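Local coordinates for protein nuclease NucT (Helicobacter pylori, PDB 6EHI) that is a nuclease with a PLD-like alpha/beta domain, built around a mixed beta-sheet and present as two copies in the assembly, at residues E32-I38 against I58-Y64; F41-A47 against Q74-L80; L12-Q16 against A128-Y133. The protein carries 1 engineered substitution. One frame throughout, in Å; residues are numbered along the deposited sequence.

Contact 1: residues E32-I38 against I58-Y64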
loop_
_atom_site.group_PDB
_atom_site.type_symbol
_atom_site.label_atom_id
_atom_site.label_comp_id
_atom_site.label_asym_id
_atom_site.label_seq_id
_atom_site.Cartn_x
_atom_site.Cartn_y
_atom_site.Cartn_z
ATOM N N GLU A 32 3.184 -22.287 -10.878
ATOM C CA GLU A 32 2.758 -21.873 -12.234
ATOM C C GLU A 32 3.166 -20.496 -12.700
ATOM O O GLU A 32 3.704 -20.333 -13.809
ATOM C CB GLU A 32 1.216 -21.890 -12.313
ATOM C CG GLU A 32 0.618 -23.272 -12.031
ATOM C CD GLU A 32 0.984 -24.279 -13.105
ATOM O OE1 GLU A 32 1.058 -23.854 -14.283
ATOM O OE2 GLU A 32 1.170 -25.479 -12.787
ATOM N N SER A 33 2.814 -19.489 -11.902
ATOM C CA SER A 33 2.993 -18.123 -12.337
ATOM C C SER A 33 3.138 -17.130 -11.198
ATOM O O SER A 33 2.688 -17.349 -10.047
ATOM C CB SER A 33 1.830 -17.638 -13.186
ATOM O OG SER A 33 0.629 -17.620 -12.468
ATOM N N VAL A 34 3.842 -16.052 -11.542
ATOM C CA VAL A 34 4.065 -14.962 -10.590
ATOM C C VAL A 34 3.856 -13.684 -11.355
ATOM O O VAL A 34 4.531 -13.418 -12.370
ATOM C CB VAL A 34 5.463 -15.012 -9.930
ATOM C CG1 VAL A 34 5.678 -13.778 -9.078
ATOM C CG2 VAL A 34 5.652 -16.241 -9.080
ATOM N N LYS A 35 2.867 -12.902 -10.903
ATOM C CA LYS A 35 2.505 -11.678 -11.509
ATOM C C LYS A 35 2.707 -10.554 -10.526
ATOM O O LYS A 35 2.145 -10.564 -9.421
ATOM C CB LYS A 35 1.055 -11.730 -11.988
ATOM C CG LYS A 35 0.798 -12.756 -13.163
ATOM C CD LYS A 35 -0.689 -12.921 -13.486
ATOM C CE LYS A 35 -0.909 -14.002 -14.513
ATOM N NZ LYS A 35 -0.526 -13.453 -15.846
ATOM N N ILE A 36 3.520 -9.550 -10.910
ATOM C CA ILE A 36 3.903 -8.526 -9.925
ATOM C C ILE A 36 3.724 -7.170 -10.533
ATOM O O ILE A 36 4.061 -6.945 -11.718
ATOM C CB ILE A 36 5.382 -8.657 -9.525
ATOM C CG1 ILE A 36 5.618 -9.967 -8.799
ATOM C CG2 ILE A 36 5.925 -7.456 -8.722
ATOM C CD1 ILE A 36 7.052 -10.555 -8.841
ATOM N N ALA A 37 3.131 -6.241 -9.777
ATOM C CA ALA A 37 3.181 -4.809 -10.108
ATOM C C ALA A 37 3.793 -4.096 -8.945
ATOM O O ALA A 37 3.286 -4.273 -7.842
ATOM C CB ALA A 37 1.807 -4.316 -10.375
ATOM N N ILE A 38 4.918 -3.409 -9.145
ATOM C CA ILE A 38 5.667 -2.806 -8.051
ATOM C C ILE A 38 6.171 -1.462 -8.398
ATOM O O ILE A 38 6.794 -1.288 -9.420
ATOM C CB ILE A 38 6.794 -3.769 -7.639
ATOM C CG1 ILE A 38 7.507 -3.331 -6.347
ATOM C CG2 ILE A 38 7.714 -4.132 -8.798
ATOM C CD1 ILE A 38 6.614 -3.340 -5.135
ATOM N N ILE A 58 8.683 -21.510 -13.947
ATOM C CA ILE A 58 7.509 -20.662 -13.684
ATOM C C ILE A 58 7.599 -19.375 -14.469
ATOM O O ILE A 58 8.672 -18.756 -14.557
ATOM C CB ILE A 58 7.396 -20.419 -12.156
ATOM C CG1 ILE A 58 6.789 -21.623 -11.364
ATOM C CG2 ILE A 58 6.510 -19.201 -11.831
ATOM C CD1 ILE A 58 7.685 -22.789 -11.169
ATOM N N LYS A 59 6.478 -18.920 -14.997
ATOM C CA LYS A 59 6.409 -17.683 -15.757
ATOM C C LYS A 59 6.243 -16.503 -14.789
ATOM O O LYS A 59 5.290 -16.457 -14.038
ATOM C CB LYS A 59 5.255 -17.724 -16.705
ATOM C CG LYS A 59 5.474 -18.794 -17.785
ATOM C CD LYS A 59 4.337 -18.864 -18.787
ATOM C CE LYS A 59 4.738 -18.224 -20.105
ATOM N NZ LYS A 59 3.582 -18.395 -21.038
ATOM N N VAL A 60 7.130 -15.518 -14.909
ATOM C CA VAL A 60 7.136 -14.351 -14.099
ATOM C C VAL A 60 6.915 -13.116 -14.948
ATOM O O VAL A 60 7.508 -12.944 -16.019
ATOM C CB VAL A 60 8.467 -14.247 -13.379
ATOM C CG1 VAL A 60 8.489 -13.021 -12.528
ATOM C CG2 VAL A 60 8.699 -15.489 -12.563
ATOM N N GLN A 61 6.038 -12.243 -14.495
ATOM C CA GLN A 61 5.770 -10.967 -15.165
ATOM C C GLN A 61 5.871 -9.863 -14.088
ATOM O O GLN A 61 5.380 -10.057 -12.986
ATOM C CB GLN A 61 4.379 -10.975 -15.714
ATOM C CG GLN A 61 4.253 -11.980 -16.851
ATOM C CD GLN A 61 2.828 -12.187 -17.319
ATOM O OE1 GLN A 61 1.913 -12.341 -16.496
ATOM N NE2 GLN A 61 2.614 -12.124 -18.652
ATOM N N ILE A 62 6.597 -8.811 -14.386
ATOM C CA ILE A 62 6.811 -7.711 -13.428
ATOM C C ILE A 62 6.561 -6.406 -14.109
ATOM O O ILE A 62 7.247 -6.123 -15.076
ATOM C CB ILE A 62 8.250 -7.758 -12.917
ATOM C CG1 ILE A 62 8.626 -9.190 -12.524
ATOM C CG2 ILE A 62 8.414 -6.805 -11.712
ATOM C CD1 ILE A 62 10.026 -9.311 -11.989
ATOM N N ILE A 63 5.536 -5.651 -13.699
ATOM C CA ILE A 63 5.279 -4.250 -14.126
ATOM C C ILE A 63 5.921 -3.320 -13.099
ATOM O O ILE A 63 5.550 -3.389 -11.911
ATOM C CB ILE A 63 3.763 -3.951 -14.232
ATOM C CG1 ILE A 63 3.064 -5.021 -15.093
ATOM C CG2 ILE A 63 3.575 -2.527 -14.642
ATOM C CD1 ILE A 63 1.539 -4.947 -15.185
ATOM N N TYR A 64 6.950 -2.549 -13.486
ATOM C CA TYR A 64 7.580 -1.528 -12.645
ATOM C C TYR A 64 7.057 -0.127 -12.924
ATOM O O TYR A 64 6.794 0.254 -14.130
ATOM C CB TYR A 64 9.036 -1.524 -12.941
ATOM C CG TYR A 64 9.917 -2.694 -12.574
ATOM C CD1 TYR A 64 9.938 -3.913 -13.339
ATOM C CD2 TYR A 64 10.698 -2.656 -11.395
ATOM C CE1 TYR A 64 10.789 -4.949 -13.018
ATOM C CE2 TYR A 64 11.513 -3.710 -11.062
ATOM C CZ TYR A 64 11.563 -4.853 -11.860
ATOM O OH TYR A 64 12.357 -5.925 -11.516
#
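Strands 33-38 and 59-64 run in the same direction, S33 level with K59 and I38 with Y64, their axes 4.6 Å apart and 8° from exactly parallel. As in any parallel pair, each bonding residue reaches two on the other strand: V34 N gives to K59 O and V34 O takes from Q61 N, both at 2.9 Å. I36 repeats this with Q61 O and I63 N, and I38 N to I63 O, at 2.8 Å, ends the series.

V34, I36, I38, V60 and I62 share one face, beta-branched residues that suit the extended backbone and fill the space close to it; Y64 closes the row with a ring. I36 and I62 project together from neighbouring strands, CG2 of I36 3.9 Å from CG2 of I62. That I62 methyl also meets CG2 of I38 at 4.0 Å, one branch serving two neighbours. The I38 CG2 in turn approaches CD2 of the Y64 ring obliquely, and the ring's hydroxyl bonds to T76.

The two strands are joined through helix 44-54 in a beta-alpha-beta crossover, and the helix lies on this apolar face, where its I50 touches I36, V60 and I62. On the other face, Q153, Y152 and L156 of helix 142-158 touch K35, Q61 and I63, while M105 and Q107 lie against the small A37. Here K35 and Q61 extend alongside each other, and a bend at the last torsion of the lysine (chi4 -76°) brings K35 NZ to 2.8 Å from Q61 OE1. The ammonium lies only 15° out of the amide plane, which should let its charge interact favourably with the carbonyl oxygen. At the beginning of the strands, V34 CG2 meets I58 CG2 at 4.1 Å.

Contact 2: residues F41-A47 against Q74-L80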
loop_
_atom_site.group_PDB
_atom_site.type_symbol
_atom_site.label_atom_id
_atom_site.label_comp_id
_atom_site.label_asym_id
_atom_site.label_seq_id
_atom_site.Cartn_x
_atom_site.Cartn_y
_atom_site.Cartn_z
ATOM N N PHE A 41 11.463 -1.509 -6.430
ATOM C CA PHE A 41 11.865 -2.850 -6.178
ATOM C C PHE A 41 13.405 -2.875 -6.296
ATOM O O PHE A 41 13.978 -2.963 -7.370
ATOM C CB PHE A 41 11.167 -3.789 -7.156
ATOM C CG PHE A 41 11.529 -5.225 -7.069
ATOM C CD1 PHE A 41 12.352 -5.762 -6.045
ATOM C CD2 PHE A 41 11.145 -6.070 -8.087
ATOM C CE1 PHE A 41 12.701 -7.101 -6.018
ATOM C CE2 PHE A 41 11.496 -7.428 -8.113
ATOM C CZ PHE A 41 12.221 -7.981 -7.020
ATOM N N THR A 42 14.036 -2.799 -5.144
ATOM C CA THR A 42 15.482 -2.751 -5.025
ATOM C C THR A 42 16.052 -3.903 -4.177
ATOM O O THR A 42 17.240 -4.116 -4.170
ATOM C CB THR A 42 15.934 -1.399 -4.439
ATOM O OG1 THR A 42 15.386 -1.299 -3.117
ATOM C CG2 THR A 42 15.523 -0.170 -5.302
ATOM N N HIS A 43 15.205 -4.642 -3.489
ATOM C CA HIS A 43 15.576 -5.685 -2.559
ATOM C C HIS A 43 16.100 -6.894 -3.299
ATOM O O HIS A 43 15.324 -7.734 -3.857
ATOM C CB HIS A 43 14.338 -6.026 -1.711
ATOM C CG HIS A 43 14.684 -6.736 -0.457
ATOM N ND1 HIS A 43 15.556 -7.801 -0.411
ATOM C CD2 HIS A 43 14.359 -6.460 0.822
ATOM C CE1 HIS A 43 15.683 -8.198 0.856
ATOM N NE2 HIS A 43 14.934 -7.428 1.614
ATOM N N ARG A 44 17.423 -7.063 -3.242
ATOM C CA ARG A 44 18.096 -8.149 -3.971
ATOM C C ARG A 44 17.740 -9.582 -3.579
ATOM O O ARG A 44 17.841 -10.500 -4.408
ATOM C CB ARG A 44 19.639 -7.932 -3.930
ATOM C CG ARG A 44 20.047 -6.775 -4.851
ATOM C CD ARG A 44 21.536 -6.411 -4.842
ATOM N NE ARG A 44 22.374 -7.327 -5.644
ATOM C CZ ARG A 44 23.274 -8.232 -5.184
ATOM N NH1 ARG A 44 23.515 -8.471 -3.869
ATOM N NH2 ARG A 44 23.944 -8.962 -6.082
ATOM N N ASP A 45 17.379 -9.799 -2.328
ATOM C CA ASP A 45 16.962 -11.132 -1.930
ATOM C C ASP A 45 15.633 -11.496 -2.550
ATOM O O ASP A 45 15.460 -12.646 -2.973
ATOM C CB ASP A 45 16.928 -11.364 -0.409
ATOM C CG ASP A 45 18.335 -11.206 0.273
ATOM O OD1 ASP A 45 19.374 -11.405 -0.391
ATOM O OD2 ASP A 45 18.356 -10.868 1.458
ATOM N N ILE A 46 14.711 -10.533 -2.683
ATOM C CA ILE A 46 13.449 -10.869 -3.338
ATOM C C ILE A 46 13.696 -11.149 -4.846
ATOM O O ILE A 46 13.011 -11.985 -5.402
ATOM C CB ILE A 46 12.415 -9.718 -3.196
ATOM C CG1 ILE A 46 12.082 -9.468 -1.712
ATOM C CG2 ILE A 46 11.107 -10.097 -3.863
ATOM C CD1 ILE A 46 11.297 -8.234 -1.382
ATOM N N ALA A 47 14.560 -10.384 -5.474
ATOM C CA ALA A 47 14.911 -10.622 -6.874
ATOM C C ALA A 47 15.508 -12.042 -7.034
ATOM O O ALA A 47 15.214 -12.739 -7.990
ATOM C CB ALA A 47 15.859 -9.584 -7.419
ATOM N N GLN A 74 19.828 1.061 -9.180
ATOM C CA GLN A 74 19.523 0.342 -7.934
ATOM C C GLN A 74 18.272 -0.495 -8.152
ATOM O O GLN A 74 17.993 -1.375 -7.311
ATOM C CB GLN A 74 19.253 1.281 -6.757
ATOM C CG GLN A 74 20.510 1.658 -5.964
ATOM C CD GLN A 74 21.392 2.527 -6.780
ATOM O OE1 GLN A 74 21.051 3.687 -7.024
ATOM N NE2 GLN A 74 22.533 1.980 -7.230
ATOM N N SER A 75 17.556 -0.244 -9.242
ATOM C CA SER A 75 16.355 -1.087 -9.571
ATOM C C SER A 75 16.765 -2.437 -10.016
ATOM O O SER A 75 17.797 -2.609 -10.643
ATOM C CB SER A 75 15.488 -0.451 -10.617
ATOM O OG SER A 75 14.446 -1.362 -11.081
ATOM N N THR A 76 15.962 -3.433 -9.649
ATOM C CA THR A 76 16.153 -4.823 -10.073
ATOM C C THR A 76 15.788 -5.087 -11.557
ATOM O O THR A 76 16.047 -6.191 -12.051
ATOM C CB THR A 76 15.368 -5.813 -9.221
ATOM O OG1 THR A 76 13.975 -5.448 -9.237
ATOM C CG2 THR A 76 15.809 -5.853 -7.762
ATOM N N ILE A 77 15.153 -4.129 -12.236
ATOM C CA ILE A 77 14.669 -4.378 -13.598
ATOM C C ILE A 77 15.784 -4.879 -14.530
ATOM O O ILE A 77 15.572 -5.839 -15.238
ATOM C CB ILE A 77 13.829 -3.196 -14.187
ATOM C CG1 ILE A 77 13.120 -3.629 -15.445
ATOM C CG2 ILE A 77 14.619 -1.887 -14.352
ATOM C CD1 ILE A 77 12.032 -2.674 -15.862
ATOM N N GLY A 78 16.950 -4.221 -14.460
ATOM C CA GLY A 78 18.097 -4.636 -15.261
ATOM C C GLY A 78 18.608 -6.020 -14.939
ATOM O O GLY A 78 18.923 -6.769 -15.816
ATOM N N TYR A 79 18.594 -6.371 -13.672
ATOM C CA TYR A 79 19.061 -7.663 -13.147
ATOM C C TYR A 79 18.102 -8.761 -13.616
ATOM O O TYR A 79 18.532 -9.838 -13.901
ATOM C CB TYR A 79 19.236 -7.512 -11.600
ATOM C CG TYR A 79 19.658 -8.716 -10.767
ATOM C CD1 TYR A 79 20.939 -9.285 -10.890
ATOM C CD2 TYR A 79 18.803 -9.246 -9.790
ATOM C CE1 TYR A 79 21.329 -10.382 -10.114
ATOM C CE2 TYR A 79 19.193 -10.332 -9.006
ATOM C CZ TYR A 79 20.452 -10.890 -9.169
ATOM O OH TYR A 79 20.807 -11.953 -8.382
ATOM N N LEU A 80 16.795 -8.455 -13.798
ATOM C CA LEU A 80 15.833 -9.461 -14.139
ATOM C C LEU A 80 15.391 -9.460 -15.589
ATOM O O LEU A 80 14.803 -10.442 -16.080
ATOM C CB LEU A 80 14.598 -9.299 -13.216
ATOM C CG LEU A 80 14.821 -9.580 -11.741
ATOM C CD1 LEU A 80 13.558 -9.251 -11.007
ATOM C CD2 LEU A 80 15.070 -11.071 -11.610
HETATM O O HOH W 1 19.402 -2.651 -5.594
#
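F41 meets T76 with both its backbone and its ring. T76 N donates to F41 O at 3.1 Å, a fairly straight bond (163°). Over one face of the F41 ring lie both branches of T76: the hydroxyl, whose main partner is Y64 OH, and CG2, 4.0 Å from the ring centroid in a CH-pi contact. With F41 CG anti to the backbone N (chi1 177°), the ring reaches past T76, and its CE2 lies 4.0 Å from L80 CD1.

At T42 the chains are joined through water, which donates to T42 O at 3.0 Å and to Q74 O at 2.6 Å and so links two carbonyls that could not bond each other. Next to Q74, S75 OG accepts from I77 N, a capping bond, and also bonds N69 OD1. H43 takes the N-cap position of helix 44-54, ND1 accepting weakly from D45 N. R44 stands above the Y79 ring, too far for more than a weak cation-pi attraction; K51 makes a cation-pi contact with the same ring.

A47, on the first turn of the helix, is small enough to let T76 and Y79 close in: its CB lies 3.7 Å from T76 CG2 and, at the ring edge, 3.8 Å from Y79 CE2. With the T76 hydroxyl turned to Y64, its amide and methyl do the joining, which implies one directional bond backed by close apolar packing.

Contact 3: residues L12-Q16 against A128-Y133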
loop_
_atom_site.group_PDB
_atom_site.type_symbol
_atom_site.label_atom_id
_atom_site.label_comp_id
_atom_site.label_asym_id
_atom_site.label_seq_id
_atom_site.Cartn_x
_atom_site.Cartn_y
_atom_site.Cartn_z
ATOM N N LEU A 12 4.321 -4.002 9.941
ATOM C CA LEU A 12 5.733 -3.712 10.015
ATOM C C LEU A 12 5.987 -2.398 10.783
ATOM O O LEU A 12 5.145 -1.523 10.768
ATOM C CB LEU A 12 6.317 -3.631 8.590
ATOM C CG LEU A 12 6.395 -4.931 7.830
ATOM C CD1 LEU A 12 4.996 -5.259 7.276
ATOM C CD2 LEU A 12 7.431 -4.921 6.747
ATOM N N PRO A 13 7.110 -2.279 11.523
ATOM C CA PRO A 13 8.244 -3.194 11.544
ATOM C C PRO A 13 8.104 -4.402 12.474
ATOM O O PRO A 13 8.925 -5.299 12.447
ATOM C CB PRO A 13 9.385 -2.294 12.053
ATOM C CG PRO A 13 8.676 -1.344 12.980
ATOM C CD PRO A 13 7.346 -1.087 12.381
ATOM N N TYR A 14 7.093 -4.382 13.334
ATOM C CA TYR A 14 6.932 -5.449 14.341
ATOM C C TYR A 14 7.084 -6.859 13.779
ATOM O O TYR A 14 7.776 -7.700 14.357
ATOM C CB TYR A 14 5.591 -5.334 15.034
ATOM C CG TYR A 14 5.311 -3.908 15.506
ATOM C CD1 TYR A 14 6.015 -3.313 16.581
ATOM C CD2 TYR A 14 4.423 -3.111 14.822
ATOM C CE1 TYR A 14 5.754 -1.991 16.956
ATOM C CE2 TYR A 14 4.174 -1.816 15.207
ATOM C CZ TYR A 14 4.853 -1.241 16.246
ATOM O OH TYR A 14 4.525 0.034 16.611
ATOM N N GLU A 15 6.449 -7.116 12.625
ATOM C CA GLU A 15 6.423 -8.355 11.998
ATOM C C GLU A 15 7.187 -8.320 10.615
ATOM O O GLU A 15 6.868 -9.099 9.758
ATOM C CB GLU A 15 4.990 -8.812 11.813
ATOM C CG GLU A 15 4.066 -8.870 13.036
ATOM C CD GLU A 15 2.649 -9.293 12.708
ATOM O OE1 GLU A 15 1.879 -8.474 12.133
ATOM O OE2 GLU A 15 2.266 -10.447 13.088
ATOM N N GLN A 16 8.268 -7.537 10.547
ATOM C CA GLN A 16 8.993 -7.321 9.264
ATOM C C GLN A 16 9.641 -8.609 8.781
ATOM O O GLN A 16 9.614 -8.896 7.615
ATOM C CB GLN A 16 9.959 -6.174 9.363
ATOM C CG GLN A 16 11.132 -6.474 10.309
ATOM C CD GLN A 16 11.878 -5.250 10.711
ATOM O OE1 GLN A 16 11.544 -4.126 10.348
ATOM N NE2 GLN A 16 12.886 -5.462 11.526
ATOM N N ALA A 128 11.859 -0.691 3.382
ATOM C CA ALA A 128 10.509 -1.109 3.788
ATOM C C ALA A 128 10.478 -2.314 4.787
ATOM O O ALA A 128 9.706 -2.362 5.717
ATOM C CB ALA A 128 9.751 -1.399 2.500
ATOM N N PHE A 129 11.346 -3.300 4.609
ATOM C CA PHE A 129 11.379 -4.477 5.363
ATOM C C PHE A 129 12.286 -4.377 6.618
ATOM O O PHE A 129 12.402 -5.330 7.386
ATOM C CB PHE A 129 11.714 -5.629 4.453
ATOM C CG PHE A 129 10.575 -6.072 3.627
ATOM C CD1 PHE A 129 9.620 -6.816 4.196
ATOM C CD2 PHE A 129 10.423 -5.683 2.278
ATOM C CE1 PHE A 129 8.559 -7.242 3.517
ATOM C CE2 PHE A 129 9.344 -6.116 1.564
ATOM C CZ PHE A 129 8.409 -6.894 2.163
ATOM N N GLU A 130 12.942 -3.236 6.793
ATOM C CA GLU A 130 13.855 -3.079 7.956
ATOM C C GLU A 130 13.523 -1.887 8.795
ATOM O O GLU A 130 13.676 -2.001 9.990
ATOM C CB GLU A 130 15.317 -2.973 7.463
ATOM C CG GLU A 130 15.769 -4.259 6.792
ATOM C CD GLU A 130 17.168 -4.245 6.194
ATOM O OE1 GLU A 130 17.936 -3.295 6.462
ATOM O OE2 GLU A 130 17.485 -5.231 5.464
ATOM N N ASN A 131 13.149 -0.754 8.208
ATOM C CA ASN A 131 13.049 0.501 8.934
ATOM C C ASN A 131 11.644 1.174 9.018
ATOM O O ASN A 131 11.438 2.083 9.813
ATOM C CB ASN A 131 14.032 1.474 8.300
ATOM C CG ASN A 131 15.430 0.873 8.144
ATOM O OD1 ASN A 131 15.913 0.099 9.013
ATOM N ND2 ASN A 131 16.057 1.185 7.035
ATOM N N ASN A 132 10.681 0.720 8.208
ATOM C CA ASN A 132 9.458 1.469 8.020
ATOM C C ASN A 132 8.318 0.861 8.743
ATOM O O ASN A 132 8.370 -0.320 9.044
ATOM C CB ASN A 132 9.084 1.488 6.503
ATOM C CG ASN A 132 10.022 2.344 5.680
ATOM O OD1 ASN A 132 10.888 3.050 6.196
ATOM N ND2 ASN A 132 9.846 2.293 4.333
ATOM N N TYR A 133 7.354 1.717 9.057
ATOM C CA TYR A 133 5.987 1.204 9.369
ATOM C C TYR A 133 5.348 0.901 7.996
ATOM O O TYR A 133 5.336 1.725 7.081
ATOM C CB TYR A 133 5.123 2.141 10.225
ATOM C CG TYR A 133 5.664 2.367 11.610
ATOM C CD1 TYR A 133 6.674 3.322 11.843
ATOM C CD2 TYR A 133 5.187 1.662 12.659
ATOM C CE1 TYR A 133 7.130 3.546 13.137
ATOM C CE2 TYR A 133 5.716 1.830 13.905
ATOM C CZ TYR A 133 6.672 2.765 14.144
ATOM O OH TYR A 133 7.199 2.940 15.406
#
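Apolar contacts carry most of this junction, beginning with P13 and Y133. The proline ring, following a cis peptide bond, sets CD over one face of the Y133 ring, 3.9 Å from its centroid and 28° off the normal, a CH-pi contact suited to a carbon polarised by its neighbouring nitrogen. Y14 reaches the same ring differently: its OH lies in the plane of Y133, at the edge, 3.5 Å from CE2. Deeper in, L12 CD2 packs at 3.9 Å against F129 CD1, and the phenylalanine continues onto A19, L20 and L23 of helix 16-28.

Backbone carbonyls supply the weaker polar contacts. L12 O receives the CA hydrogen of Y133 at 3.2 Å from CA, where strand 7-12 leaves its antiparallel neighbour 134-139. Q16 CG sits between the backbone N and the carbonyl carbon (chi1 68°), which lays the aliphatic start of the side chain against the last turn of helix 126-130, with Q16 CB 3.3 Å from F129 O.

One hydrogen bond within the first segment, Q16 N to P13 O at 3.0 Å, closes a type I turn that carries E15 at the N-cap position of helix 16-28.

Further contacts lead to the second subunit. E15 forms a salt bridge with its K147, Y14 stacks on its Y151, and N132 OD1 accepts from its I104 N; a glycerol bonds N132 ND2.

With no clear hydrogen bond between the two segments, the fit rests largely on shape and apolar packing, while E15 and N132 bond to the second subunit and Q16 N holds the turn.

Overall arrangement
Contacts 1 and 2 adjoin, their centres about 13 Å apart: segment 41-47 begins the connection between the strands of contact 1, and 74-80 follows the second strand. Y64 directs its hydroxyl into contact 2, where Y64 OH lies 2.8 Å from T76 OG1, a probable hydrogen bond. Contact 3 is more distant, about 23 Å from contact 1 and 19 Å from contact 2 between centres, yet F129 CE2 packs 4.1 Å from I46 CD1 of contact 2. Along the chain, contact 3 encloses both others. Acetate lies about 5 Å from the I38 side chain, and likewise from that of F129; glycerol is about 5 Å from T42 and 3 Å from N132, all probably from the crystallisation liquor.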